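Local coordinates for uncharacterized protein, DUF633, LMOf2365_1472 (PDB 3GNL), which is of unknown function but is probably a tRNA methyltransferase that modifies N1 of adenine 22, at residues Glu5-Ile19 with Ser30-Asn42. Sequence-based numbering, arbitrary orientation.
Sequences EEQLSKRLEKVASYI and SDHAYLPCFAVKN
Asp-31 OD2 meets the guanidinium edge of Arg-11 in plane, a long salt bridge at 3.8 Å from Arg-11 NH2, and also touches CD1 of Leu-12; NH1 of the arginine is hydrogen-bonded to Gln-124. The other carboxylate oxygen, Asp-31 OD1, accepts from ND1 of His-32 at 2.9 Å, so the two oxygens of Asp-31 face different partners. Tyr-34, in the first turn of helix 34-41, offers its CB to CD2 of Leu-8, 3.6 Å away. The CB of Leu-35 does not aim at helix 10-16, but with CG anti to the backbone N (chi1 176°) the branches reach it. Leu-35 CD1 presses on Val-15 CG1 at a tight 3.5 Å and lies near the Leu-12 carbonyl and CB of Ala-16, while CD2 meets CD1 of Ile-19. The two helices, their axes 49° apart, pack against each other just before and just after strand 23-28, the first strand of a Rossmann-like sheet in the 3-2-1-4-5-7-6 order characteristic of class I methyltransferases. Further on, Phe-38 takes CD1 of Leu-8 over one ring face, a CH-pi contact 3.8 Å from the ring centroid, while Asn-42 ND2 lies over the opposite face. CB of Ala-16 approaches the same ring obliquely, 3.7 Å from Phe-38 CE2. Ala-39 CB is at the limit of contact with Ile-19 CD1, 4.5 Å. At the exposed end, the bent chain of Lys-41 brings NZ to OE2 of Glu-5 in a salt bridge with a weak hydrogen bond of 3.3 Å; Ser-68 binds both groups, its OG the carboxylate and, weakly, its carbonyl the amine.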
loop_
_atom_site.group_PDB
_atom_site.type_symbol
_atom_site.label_atom_id
_atom_site.label_comp_id
_atom_site.label_asym_id
_atom_site.label_seq_id
_atom_site.Cartn_x
_atom_site.Cartn_y
_atom_site.Cartn_z
ATOM N N GLU A 5 25.536 7.389 1.022
ATOM C CA GLU A 5 24.130 6.896 0.879
ATOM C C GLU A 5 23.168 8.078 0.764
ATOM O O GLU A 5 23.309 9.072 1.480
ATOM C CB GLU A 5 23.739 6.037 2.086
ATOM C CG GLU A 5 22.822 4.848 1.760
ATOM C CD GLU A 5 23.599 3.563 1.441
ATOM O OE1 GLU A 5 24.595 3.632 0.679
ATOM O OE2 GLU A 5 23.209 2.477 1.947
ATOM N N GLU A 6 22.194 7.968 -0.137
ATOM C CA GLU A 6 21.150 8.985 -0.255
ATOM C C GLU A 6 20.067 8.784 0.821
ATOM O O GLU A 6 19.781 7.652 1.251
ATOM C CB GLU A 6 20.511 8.941 -1.644
ATOM C CG GLU A 6 21.419 9.319 -2.795
ATOM C CD GLU A 6 20.618 9.871 -3.956
ATOM O OE1 GLU A 6 20.225 9.089 -4.855
ATOM O OE2 GLU A 6 20.341 11.091 -3.944
ATOM N N GLN A 7 19.463 9.884 1.243
ATOM C CA GLN A 7 18.323 9.857 2.150
ATOM C C GLN A 7 17.076 9.281 1.419
ATOM O O GLN A 7 16.875 9.535 0.233
ATOM C CB GLN A 7 18.097 11.295 2.634
ATOM C CG GLN A 7 16.793 11.614 3.337
ATOM C CD GLN A 7 16.699 13.095 3.684
ATOM O OE1 GLN A 7 17.719 13.755 3.880
ATOM N NE2 GLN A 7 15.481 13.619 3.759
ATOM N N LEU A 8 16.255 8.492 2.117
ATOM C CA LEU A 8 15.027 7.983 1.490
ATOM C C LEU A 8 14.028 9.106 1.266
ATOM O O LEU A 8 14.022 10.109 2.004
ATOM C CB LEU A 8 14.340 6.939 2.377
ATOM C CG LEU A 8 15.010 5.584 2.576
ATOM C CD1 LEU A 8 14.152 4.684 3.458
ATOM C CD2 LEU A 8 15.307 4.875 1.272
ATOM N N SER A 9 13.135 8.932 0.284
ATOM C CA SER A 9 11.966 9.792 0.186
ATOM C C SER A 9 11.122 9.680 1.472
ATOM O O SER A 9 11.224 8.675 2.192
ATOM C CB SER A 9 11.087 9.409 -1.021
ATOM O OG SER A 9 10.503 8.131 -0.832
ATOM N N LYS A 10 10.287 10.683 1.737
ATOM C CA LYS A 10 9.422 10.638 2.921
ATOM C C LYS A 10 8.490 9.438 2.837
ATOM O O LYS A 10 8.162 8.811 3.841
ATOM C CB LYS A 10 8.623 11.935 3.084
ATOM C CG LYS A 10 9.501 13.114 3.381
ATOM C CD LYS A 10 9.855 13.155 4.871
ATOM C CE LYS A 10 10.407 14.537 5.262
ATOM N NZ LYS A 10 11.858 14.591 4.934
ATOM N N ARG A 11 8.049 9.131 1.626
ATOM C CA ARG A 11 7.187 7.962 1.390
ATOM C C ARG A 11 7.903 6.671 1.803
ATOM O O ARG A 11 7.343 5.831 2.550
ATOM C CB ARG A 11 6.765 7.919 -0.091
ATOM C CG ARG A 11 5.888 6.735 -0.478
ATOM C CD ARG A 11 5.605 6.769 -1.969
ATOM N NE ARG A 11 6.842 6.590 -2.722
ATOM C CZ ARG A 11 7.278 5.427 -3.211
ATOM N NH1 ARG A 11 6.580 4.308 -3.043
ATOM N NH2 ARG A 11 8.449 5.369 -3.848
ATOM N N LEU A 12 9.110 6.471 1.283
ATOM C CA LEU A 12 9.828 5.240 1.607
ATOM C C LEU A 12 10.332 5.212 3.026
ATOM O O LEU A 12 10.400 4.135 3.600
ATOM C CB LEU A 12 10.949 4.946 0.596
ATOM C CG LEU A 12 10.430 4.546 -0.786
ATOM C CD1 LEU A 12 11.666 4.487 -1.719
ATOM C CD2 LEU A 12 9.642 3.240 -0.793
ATOM N N GLU A 13 10.620 6.375 3.606
ATOM C CA GLU A 13 11.024 6.470 4.993
ATOM C C GLU A 13 9.849 6.018 5.874
ATOM O O GLU A 13 10.039 5.246 6.846
ATOM C CB GLU A 13 11.417 7.898 5.328
ATOM C CG GLU A 13 11.857 8.088 6.795
ATOM C CD GLU A 13 12.386 9.479 7.058
ATOM O OE1 GLU A 13 11.626 10.459 6.907
ATOM O OE2 GLU A 13 13.581 9.606 7.391
ATOM N N LYS A 14 8.643 6.431 5.502
ATOM C CA LYS A 14 7.480 6.030 6.298
ATOM C C LYS A 14 7.265 4.544 6.206
ATOM O O LYS A 14 6.993 3.890 7.200
ATOM C CB LYS A 14 6.213 6.868 5.954
ATOM C CG LYS A 14 5.041 6.623 6.927
ATOM C CD LYS A 14 5.462 7.040 8.354
ATOM C CE LYS A 14 4.279 7.193 9.266
ATOM N NZ LYS A 14 4.776 7.555 10.637
ATOM N N VAL A 15 7.388 3.983 4.986
ATOM C CA VAL A 15 7.246 2.563 4.798
ATOM C C VAL A 15 8.274 1.796 5.685
ATOM O O VAL A 15 7.902 0.842 6.386
ATOM C CB VAL A 15 7.396 2.203 3.285
ATOM C CG1 VAL A 15 7.537 0.735 3.113
ATOM C CG2 VAL A 15 6.197 2.735 2.474
ATOM N N ALA A 16 9.539 2.226 5.608
ATOM C CA ALA A 16 10.660 1.629 6.363
ATOM C C ALA A 16 10.449 1.731 7.862
ATOM O O ALA A 16 10.938 0.868 8.600
ATOM C CB ALA A 16 11.957 2.285 5.967
ATOM N N SER A 17 9.700 2.752 8.288
ATOM C CA SER A 17 9.541 2.991 9.741
ATOM C C SER A 17 8.764 1.853 10.411
ATOM O O SER A 17 8.765 1.750 11.639
ATOM C CB SER A 17 8.841 4.328 10.023
ATOM O OG SER A 17 7.457 4.213 9.808
ATOM N N TYR A 18 8.081 1.026 9.624
ATOM C CA TYR A 18 7.320 -0.110 10.117
ATOM C C TYR A 18 8.125 -1.389 10.174
ATOM O O TYR A 18 7.605 -2.421 10.562
ATOM C CB TYR A 18 6.044 -0.289 9.304
ATOM C CG TYR A 18 5.089 0.886 9.488
ATOM C CD1 TYR A 18 4.480 1.131 10.732
ATOM C CD2 TYR A 18 4.790 1.725 8.420
ATOM C CE1 TYR A 18 3.594 2.210 10.908
ATOM C CE2 TYR A 18 3.878 2.821 8.569
ATOM C CZ TYR A 18 3.288 3.028 9.812
ATOM O OH TYR A 18 2.407 4.090 9.981
ATOM N N ILE A 19 9.409 -1.301 9.819
ATOM C CA ILE A 19 10.317 -2.473 9.922
ATOM C C ILE A 19 11.133 -2.185 11.168
ATOM O O ILE A 19 11.846 -1.221 11.206
ATOM C CB ILE A 19 11.265 -2.538 8.702
ATOM C CG1 ILE A 19 10.448 -2.751 7.414
ATOM C CG2 ILE A 19 12.301 -3.663 8.873
ATOM C CD1 ILE A 19 11.232 -2.571 6.091
ATOM N N SER A 30 11.183 -3.499 -5.675
ATOM C CA SER A 30 11.948 -2.545 -4.863
ATOM C C SER A 30 12.429 -1.356 -5.679
ATOM O O SER A 30 12.923 -1.514 -6.815
ATOM C CB SER A 30 13.174 -3.289 -4.343
ATOM O OG SER A 30 13.855 -2.487 -3.404
ATOM N N ASP A 31 12.312 -0.165 -5.112
ATOM C CA ASP A 31 12.798 1.031 -5.755
ATOM C C ASP A 31 14.311 1.118 -5.566
ATOM O O ASP A 31 14.750 1.622 -4.528
ATOM C CB ASP A 31 12.082 2.235 -5.121
ATOM C CG ASP A 31 12.369 3.528 -5.840
ATOM O OD1 ASP A 31 13.251 3.558 -6.737
ATOM O OD2 ASP A 31 11.724 4.538 -5.480
ATOM N N HIS A 32 15.110 0.640 -6.536
ATOM C CA HIS A 32 16.580 0.631 -6.433
ATOM C C HIS A 32 17.174 -0.072 -5.199
ATOM O O HIS A 32 18.368 0.086 -4.924
ATOM C CB HIS A 32 17.162 2.025 -6.543
ATOM C CG HIS A 32 16.935 2.688 -7.876
ATOM N ND1 HIS A 32 15.691 3.097 -8.301
ATOM C CD2 HIS A 32 17.803 3.036 -8.852
ATOM C CE1 HIS A 32 15.798 3.649 -9.505
ATOM N NE2 HIS A 32 17.072 3.639 -9.851
ATOM N N ALA A 33 16.376 -0.900 -4.512
ATOM C CA ALA A 33 16.795 -1.513 -3.255
ATOM C C ALA A 33 17.148 -0.439 -2.219
ATOM O O ALA A 33 17.868 -0.781 -1.264
ATOM C CB ALA A 33 17.982 -2.461 -3.496
ATOM N N TYR A 34 16.687 0.802 -2.383
ATOM C CA TYR A 34 17.012 1.850 -1.404
ATOM C C TYR A 34 16.509 1.444 -0.023
ATOM O O TYR A 34 17.259 1.561 0.990
ATOM C CB TYR A 34 16.360 3.198 -1.744
ATOM C CG TYR A 34 16.859 3.909 -2.964
ATOM C CD1 TYR A 34 18.207 3.918 -3.286
ATOM C CD2 TYR A 34 15.970 4.596 -3.780
ATOM C CE1 TYR A 34 18.671 4.611 -4.420
ATOM C CE2 TYR A 34 16.420 5.273 -4.930
ATOM C CZ TYR A 34 17.776 5.251 -5.224
ATOM O OH TYR A 34 18.224 5.913 -6.336
ATOM N N LEU A 35 15.254 1.003 0.040
ATOM C CA LEU A 35 14.668 0.629 1.329
ATOM C C LEU A 35 15.374 -0.562 1.996
ATOM O O LEU A 35 15.735 -0.462 3.177
ATOM C CB LEU A 35 13.139 0.497 1.197
ATOM C CG LEU A 35 12.386 0.016 2.436
ATOM C CD1 LEU A 35 10.943 0.565 2.441
ATOM C CD2 LEU A 35 12.391 -1.464 2.626
ATOM N N PRO A 36 15.641 -1.657 1.269
ATOM C CA PRO A 36 16.414 -2.771 1.842
ATOM C C PRO A 36 17.760 -2.326 2.325
ATOM O O PRO A 36 18.191 -2.739 3.415
ATOM C CB PRO A 36 16.556 -3.723 0.672
ATOM C CG PRO A 36 15.318 -3.477 -0.166
ATOM C CD PRO A 36 15.056 -1.999 -0.038
ATOM N N CYS A 37 18.446 -1.467 1.580
ATOM C CA CYS A 37 19.777 -1.023 2.030
ATOM C C CYS A 37 19.642 -0.216 3.306
ATOM O O CYS A 37 20.423 -0.422 4.230
ATOM C CB CYS A 37 20.505 -0.226 0.956
ATOM S SG CYS A 37 21.082 -1.255 -0.498
ATOM N N PHE A 38 18.670 0.684 3.345
ATOM C CA PHE A 38 18.463 1.554 4.523
ATOM C C PHE A 38 18.146 0.690 5.754
ATOM O O PHE A 38 18.695 0.955 6.835
ATOM C CB PHE A 38 17.317 2.490 4.231
ATOM C CG PHE A 38 16.819 3.271 5.420
ATOM C CD1 PHE A 38 17.406 4.486 5.736
ATOM C CD2 PHE A 38 15.718 2.835 6.134
ATOM C CE1 PHE A 38 16.921 5.268 6.818
ATOM C CE2 PHE A 38 15.211 3.615 7.198
ATOM C CZ PHE A 38 15.821 4.826 7.526
ATOM N N ALA A 39 17.335 -0.344 5.588
ATOM C CA ALA A 39 16.864 -1.128 6.711
ATOM C C ALA A 39 17.940 -2.094 7.194
ATOM O O ALA A 39 18.053 -2.386 8.405
ATOM C CB ALA A 39 15.610 -1.829 6.389
ATOM N N VAL A 40 18.749 -2.608 6.278
ATOM C CA VAL A 40 19.852 -3.480 6.707
ATOM C C VAL A 40 20.907 -2.629 7.428
ATOM O O VAL A 40 21.401 -3.011 8.506
ATOM C CB VAL A 40 20.433 -4.249 5.504
ATOM C CG1 VAL A 40 21.801 -4.920 5.859
ATOM C CG2 VAL A 40 19.438 -5.299 5.062
ATOM N N LYS A 41 21.212 -1.469 6.870
ATOM C CA LYS A 41 22.273 -0.606 7.376
ATOM C C LYS A 41 21.964 -0.149 8.783
ATOM O O LYS A 41 22.840 -0.161 9.665
ATOM C CB LYS A 41 22.454 0.610 6.485
ATOM C CG LYS A 41 23.480 0.407 5.396
ATOM C CD LYS A 41 24.887 0.760 5.882
ATOM C CE LYS A 41 25.659 1.591 4.836
ATOM N NZ LYS A 41 25.719 0.959 3.470
ATOM N N ASN A 42 20.721 0.236 8.993
ATOM C CA ASN A 42 20.374 0.786 10.278
ATOM C C ASN A 42 19.963 -0.291 11.283
ATOM O O ASN A 42 19.616 0.046 12.422
ATOM C CB ASN A 42 19.380 1.946 10.136
ATOM C CG ASN A 42 17.962 1.491 9.812
ATOM O OD1 ASN A 42 17.603 0.298 9.856
ATOM N ND2 ASN A 42 17.103 2.491 9.527
#